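Local coordinates for cobalamin biosynthesis protein CobN (Mycobacterium tuberculosis, PDB 7C6O), which probably acts as the catalytic large subunit of cobaltochelatase, the ligase that inserts cobalt into the corrin ring during cobalamin biosynthesis, at residues A[611-616]-A[834-839]; A[890-895]-A[1061-1066]. All blocks are in the same frame, centred on the assembly; numbering follows the deposited sequence. Where two conformers were deposited one is given.

Interaction 1. Residues A[611-616]-A[834-839]; sequences DHLIPP and NVLPTG
Asp611 and Thr838 both turn their first torsion near +60° (chi1 63° and 54°): CG of Asp611 lies between its own N and carbonyl carbon, sending OD1 over the backbone of the other segment, while CG2 of Thr838 swings anti to the carbonyl carbon and comes down on the peptide between His612 and Leu613. OD1 of Asp611 stops 3.1 Å from Thr838 CA, and Thr838 CG2 lies 3.6 Å from His612 C. The one direct hydrogen bond between the segments runs from Gly839 N to Asp611 O (2.7 Å). Although Asp611 OD1 is also near that N, it accepts from the next amide, Arg840 N. OD2, the other oxygen, is 2.6 Å from water 1, which lies 2.7 Å from Val835 O and links the carboxylate to the turn before cis-Pro837. Apolar packing finishes the contact, with Leu613 CD1 against Leu836 CD2 at 3.8 Å. Thr838 OG1 is hydrogen-bonded to Glu807 and Thr804, and the same Glu807 carboxylate takes the amide of Leu613, so one acid ties both segments together. Strand 608-612 pairs with strand 586-591 along one edge, and residues 838-840 line its other edge; Leu801 of helix 784-801 touches both leucines, and Leu716 of helix 710-722 packs on Leu613 and Ile614.

Interaction 2. Residues A[890-895]-A[1061-1066]; sequences AMRTAG and TDTREH
Two neighbouring parallel strands of a mixed sheet, 880-885 and 1056-1061, each run into one side of this contact: the first leads into short helix 887-893, the second into the loop 1062-1066. Arg892, near the C-terminal end of the helix, carries most of the contact. Its chain is extended from CG to NE and carries the guanidinium across to the side chains of Asp1062, Thr1063 and His1066. NH1 makes a salt bridge with Asp1062 OD1 at 3.2 Å, a weak hydrogen bond bent to 132°, the two flat groups being turned 72° apart; as Asp1062 was modelled in two conformers, this link may not be constant. Thr1063 covers one guanidinium face, CG2 standing 4.2 Å above the plane over its centre. His1066 approaches with its ring edge, CE1 lying 3.5 Å from Arg892 NH2, which sits near the imidazole plane. Water 2, in the guanidinium plane, accepts from NH1 at 2.8 Å and reaches His1066 NE2 weakly; the stronger partner of that nitrogen is the hydroxyl of Tyr1074. NE and NH2 of the arginine turn to Asn593 O and the Asp594 carboxylate, so it ties its helix to two other parts of the chain. Beside it, Thr893 CG2 packs on Asp1062 CB at 3.8 Å, while its OG1 accepts from Gly895 N in an ST turn and also bonds to Ser889 O. Within the loop, Thr1063 OG1 donates to Glu1065 OE1 (2.7 Å), a bond that would restrain the rotation of the threonine facing the arginine. Helix 595-604 touches Arg892 through Pro595, and helix 1072-1089, bearing Tyr1074, follows the loop.

Both contacts are buried, with centres about 15 Å apart, but they belong to different sheets. Interaction 1 fixes a loop to the edge of strand 608-612 by a backbone hydrogen bond, a water and leucine packing; interaction 2 joins the connections that leave two adjacent strands of the other sheet and rests on one arginine, its charge partners and the side chains around it. They meet where Ile614 CG2 packs 3.6 Å from Glu1065 OE2. Asn593, in the loop after strand 586-591, meets one segment of each: Ile614 packs on it, and its carbonyl accepts from Arg892.

Interaction 1. Residues A[611-616]-A[834-839]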
loop_
_atom_site.group_PDB
_atom_site.type_symbol
_atom_site.label_atom_id
_atom_site.label_comp_id
_atom_site.label_asym_id
_atom_site.label_seq_id
_atom_site.Cartn_x
_atom_site.Cartn_y
_atom_site.Cartn_z
ATOM N N ASP A 611 -1.889 -0.481 13.299
ATOM C CA ASP A 611 -0.824 -1.376 12.882
ATOM C C ASP A 611 -0.232 -2.097 14.089
ATOM O O ASP A 611 -0.363 -1.661 15.235
ATOM C CB ASP A 611 0.247 -0.644 12.059
ATOM C CG ASP A 611 0.987 0.440 12.826
ATOM O OD1 ASP A 611 0.828 0.571 14.054
ATOM O OD2 ASP A 611 1.750 1.176 12.163
ATOM N N HIS A 612 0.379 -3.250 13.820
ATOM C CA HIS A 612 0.882 -4.103 14.882
ATOM C C HIS A 612 2.313 -4.532 14.589
ATOM O O HIS A 612 2.794 -4.470 13.454
ATOM C CB HIS A 612 -0.018 -5.338 15.110
ATOM C CG HIS A 612 -0.018 -6.329 13.984
ATOM N ND1 HIS A 612 1.038 -7.180 13.739
ATOM C CD2 HIS A 612 -0.963 -6.629 13.062
ATOM C CE1 HIS A 612 0.752 -7.949 12.703
ATOM N NE2 HIS A 612 -0.457 -7.636 12.274
ATOM N N LEU A 613 2.980 -4.976 15.648
ATOM C CA LEU A 613 4.401 -5.268 15.598
ATOM C C LEU A 613 4.689 -6.466 14.695
ATOM O O LEU A 613 3.838 -7.327 14.455
ATOM C CB LEU A 613 4.925 -5.530 17.011
ATOM C CG LEU A 613 6.440 -5.556 17.217
ATOM C CD1 LEU A 613 7.062 -4.227 16.818
ATOM C CD2 LEU A 613 6.766 -5.893 18.659
ATOM N N ILE A 614 5.914 -6.499 14.181
ATOM C CA ILE A 614 6.439 -7.645 13.445
ATOM C C ILE A 614 6.512 -8.841 14.391
ATOM O O ILE A 614 6.524 -8.658 15.617
ATOM C CB ILE A 614 7.817 -7.325 12.846
ATOM C CG1 ILE A 614 8.832 -7.065 13.962
ATOM C CG2 ILE A 614 7.717 -6.125 11.909
ATOM C CD1 ILE A 614 10.273 -7.055 13.492
ATOM N N PRO A 615 6.557 -10.070 13.884
ATOM C CA PRO A 615 6.747 -11.227 14.766
ATOM C C PRO A 615 8.074 -11.135 15.496
ATOM O O PRO A 615 8.983 -10.411 15.062
ATOM C CB PRO A 615 6.723 -12.424 13.797
ATOM C CG PRO A 615 6.999 -11.841 12.448
ATOM C CD PRO A 615 6.401 -10.470 12.474
ATOM N N PRO A 616 8.225 -11.838 16.617
ATOM C CA PRO A 616 9.540 -11.900 17.259
ATOM C C PRO A 616 10.556 -12.515 16.308
ATOM O O PRO A 616 10.247 -13.446 15.561
ATOM C CB PRO A 616 9.295 -12.785 18.488
ATOM C CG PRO A 616 8.104 -13.605 18.130
ATOM C CD PRO A 616 7.240 -12.706 17.285
ATOM N N ASN A 834 11.539 4.706 13.284
ATOM C CA ASN A 834 10.357 5.540 13.489
ATOM C C ASN A 834 9.066 4.907 12.964
ATOM O O ASN A 834 8.009 5.538 13.084
ATOM C CB ASN A 834 10.564 6.933 12.874
ATOM C CG ASN A 834 10.460 6.946 11.357
ATOM O OD1 ASN A 834 10.605 5.922 10.693
ATOM N ND2 ASN A 834 10.227 8.129 10.800
ATOM N N VAL A 835 9.101 3.691 12.406
ATOM C CA VAL A 835 7.848 2.983 12.153
ATOM C C VAL A 835 7.241 2.500 13.462
ATOM O O VAL A 835 6.050 2.168 13.511
ATOM C CB VAL A 835 8.034 1.806 11.174
ATOM C CG1 VAL A 835 8.704 2.277 9.889
ATOM C CG2 VAL A 835 8.811 0.660 11.826
ATOM N N LEU A 836 8.033 2.452 14.524
ATOM C CA LEU A 836 7.603 2.227 15.891
ATOM C C LEU A 836 7.353 3.569 16.575
ATOM O O LEU A 836 8.038 4.556 16.284
ATOM C CB LEU A 836 8.660 1.437 16.659
ATOM C CG LEU A 836 9.195 0.189 15.948
ATOM C CD1 LEU A 836 10.290 -0.496 16.765
ATOM C CD2 LEU A 836 8.060 -0.781 15.646
ATOM N N PRO A 837 6.373 3.661 17.486
ATOM C CA PRO A 837 5.522 2.582 17.997
ATOM C C PRO A 837 4.438 2.125 17.028
ATOM O O PRO A 837 4.061 2.855 16.107
ATOM C CB PRO A 837 4.881 3.216 19.231
ATOM C CG PRO A 837 4.753 4.650 18.856
ATOM C CD PRO A 837 6.011 4.961 18.081
ATOM N N THR A 838 3.939 0.913 17.248
ATOM C CA THR A 838 2.789 0.424 16.506
ATOM C C THR A 838 1.516 0.936 17.179
ATOM O O THR A 838 1.553 1.812 18.048
ATOM C CB THR A 838 2.826 -1.099 16.402
ATOM O OG1 THR A 838 2.947 -1.666 17.711
ATOM C CG2 THR A 838 4.008 -1.544 15.547
ATOM N N GLY A 839 0.369 0.389 16.788
ATOM C CA GLY A 839 -0.897 0.912 17.256
ATOM C C GLY A 839 -1.346 2.170 16.553
ATOM O O GLY A 839 -2.167 2.912 17.100
HETATM O O HOH W 1 3.578 2.911 12.637
#

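Interaction 2. Residues A[890-895]-A[1061-1066]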
loop_
_atom_site.group_PDB
_atom_site.type_symbol
_atom_site.label_atom_id
_atom_site.label_comp_id
_atom_site.label_asym_id
_atom_site.label_seq_id
_atom_site.Cartn_x
_atom_site.Cartn_y
_atom_site.Cartn_z
ATOM N N ALA A 890 7.921 -0.542 -2.979
ATOM C CA ALA A 890 8.278 0.861 -3.146
ATOM C C ALA A 890 8.053 1.644 -1.861
ATOM O O ALA A 890 8.797 2.586 -1.569
ATOM C CB ALA A 890 7.479 1.479 -4.294
ATOM N N MET A 891 7.050 1.261 -1.072
ATOM C CA MET A 891 6.793 1.956 0.183
ATOM C C MET A 891 7.766 1.541 1.282
ATOM O O MET A 891 8.064 2.345 2.171
ATOM C CB MET A 891 5.355 1.708 0.627
ATOM C CG MET A 891 4.315 2.288 -0.315
ATOM S SD MET A 891 2.645 1.834 0.172
ATOM C CE MET A 891 1.685 2.931 -0.876
ATOM N N ARG A 892 8.262 0.298 1.243
ATOM C CA ARG A 892 9.237 -0.146 2.236
ATOM C C ARG A 892 10.610 0.473 2.002
ATOM O O ARG A 892 11.355 0.710 2.962
ATOM C CB ARG A 892 9.377 -1.670 2.211
ATOM C CG ARG A 892 8.180 -2.484 2.684
ATOM C CD ARG A 892 8.547 -3.976 2.667
ATOM N NE ARG A 892 7.437 -4.848 3.027
ATOM C CZ ARG A 892 7.016 -5.873 2.294
ATOM N NH1 ARG A 892 7.622 -6.178 1.153
ATOM N NH2 ARG A 892 5.997 -6.607 2.713
ATOM N N THR A 893 10.973 0.716 0.742
ATOM C CA THR A 893 12.330 1.094 0.377
ATOM C C THR A 893 12.451 2.493 -0.208
ATOM O O THR A 893 13.580 2.939 -0.453
ATOM C CB THR A 893 12.900 0.107 -0.652
ATOM O OG1 THR A 893 12.196 0.264 -1.889
ATOM C CG2 THR A 893 12.742 -1.328 -0.169
ATOM N N ALA A 894 11.336 3.181 -0.448
ATOM C CA ALA A 894 11.288 4.442 -1.186
ATOM C C ALA A 894 11.732 4.279 -2.638
ATOM O O ALA A 894 12.163 5.249 -3.269
ATOM C CB ALA A 894 12.101 5.544 -0.491
ATOM N N GLY A 895 11.644 3.063 -3.183
ATOM C CA GLY A 895 11.715 2.876 -4.622
ATOM C C GLY A 895 12.910 2.131 -5.191
ATOM O O GLY A 895 13.351 2.447 -6.300
ATOM N N THR A 1061 13.927 -9.241 -2.689
ATOM C CA THR A 1061 13.472 -9.502 -1.327
ATOM C C THR A 1061 14.002 -8.369 -0.461
ATOM O O THR A 1061 15.207 -8.290 -0.206
ATOM C CB THR A 1061 13.962 -10.857 -0.825
ATOM O OG1 THR A 1061 15.395 -10.892 -0.861
ATOM C CG2 THR A 1061 13.417 -11.972 -1.696
ATOM N N ASP A 1062 13.105 -7.499 -0.005
ATOM C CA ASP A 1062 13.482 -6.273 0.679
ATOM C C ASP A 1062 13.152 -6.266 2.163
ATOM O O ASP A 1062 13.511 -5.306 2.854
ATOM C CB ASP A 1062 12.800 -5.076 0.002
ATOM C CG ASP A 1062 11.361 -5.372 -0.387
ATOM O OD1 ASP A 1062 10.728 -6.247 0.243
ATOM O OD2 ASP A 1062 10.865 -4.737 -1.338
ATOM N N THR A 1063 12.465 -7.286 2.670
ATOM C CA THR A 1063 12.098 -7.322 4.079
ATOM C C THR A 1063 12.419 -8.699 4.645
ATOM O O THR A 1063 12.314 -9.711 3.947
ATOM C CB THR A 1063 10.607 -6.951 4.277
ATOM O OG1 THR A 1063 10.468 -6.098 5.423
ATOM C CG2 THR A 1063 9.736 -8.183 4.459
ATOM N N ARG A 1064 12.852 -8.725 5.906
ATOM C CA ARG A 1064 13.300 -9.955 6.547
ATOM C C ARG A 1064 12.212 -10.645 7.356
ATOM O O ARG A 1064 12.394 -11.806 7.738
ATOM C CB ARG A 1064 14.501 -9.669 7.459
ATOM C CG ARG A 1064 15.841 -9.775 6.763
ATOM C CD ARG A 1064 16.227 -11.228 6.526
ATOM N NE ARG A 1064 17.313 -11.346 5.555
ATOM C CZ ARG A 1064 17.183 -11.897 4.351
ATOM N NH1 ARG A 1064 16.015 -12.399 3.972
ATOM N NH2 ARG A 1064 18.224 -11.954 3.532
ATOM N N GLU A 1065 11.094 -9.967 7.620
ATOM C CA GLU A 1065 10.032 -10.544 8.437
ATOM C C GLU A 1065 9.401 -11.775 7.797
ATOM O O GLU A 1065 8.846 -12.616 8.514
ATOM C CB GLU A 1065 8.958 -9.490 8.711
ATOM C CG GLU A 1065 9.409 -8.355 9.630
ATOM C CD GLU A 1065 10.154 -7.239 8.906
ATOM O OE1 GLU A 1065 10.546 -7.420 7.731
ATOM O OE2 GLU A 1065 10.351 -6.173 9.522
ATOM N N HIS A 1066 9.461 -11.899 6.473
ATOM C CA HIS A 1066 8.970 -13.078 5.776
ATOM C C HIS A 1066 9.935 -13.400 4.645
ATOM O O HIS A 1066 10.806 -12.598 4.301
ATOM C CB HIS A 1066 7.550 -12.867 5.237
ATOM C CG HIS A 1066 7.469 -11.862 4.131
ATOM N ND1 HIS A 1066 7.074 -10.558 4.335
ATOM C CD2 HIS A 1066 7.740 -11.970 2.807
ATOM C CE1 HIS A 1066 7.099 -9.907 3.186
ATOM N NE2 HIS A 1066 7.504 -10.740 2.244
HETATM O O HOH W 2 6.537 -8.498 -0.076
#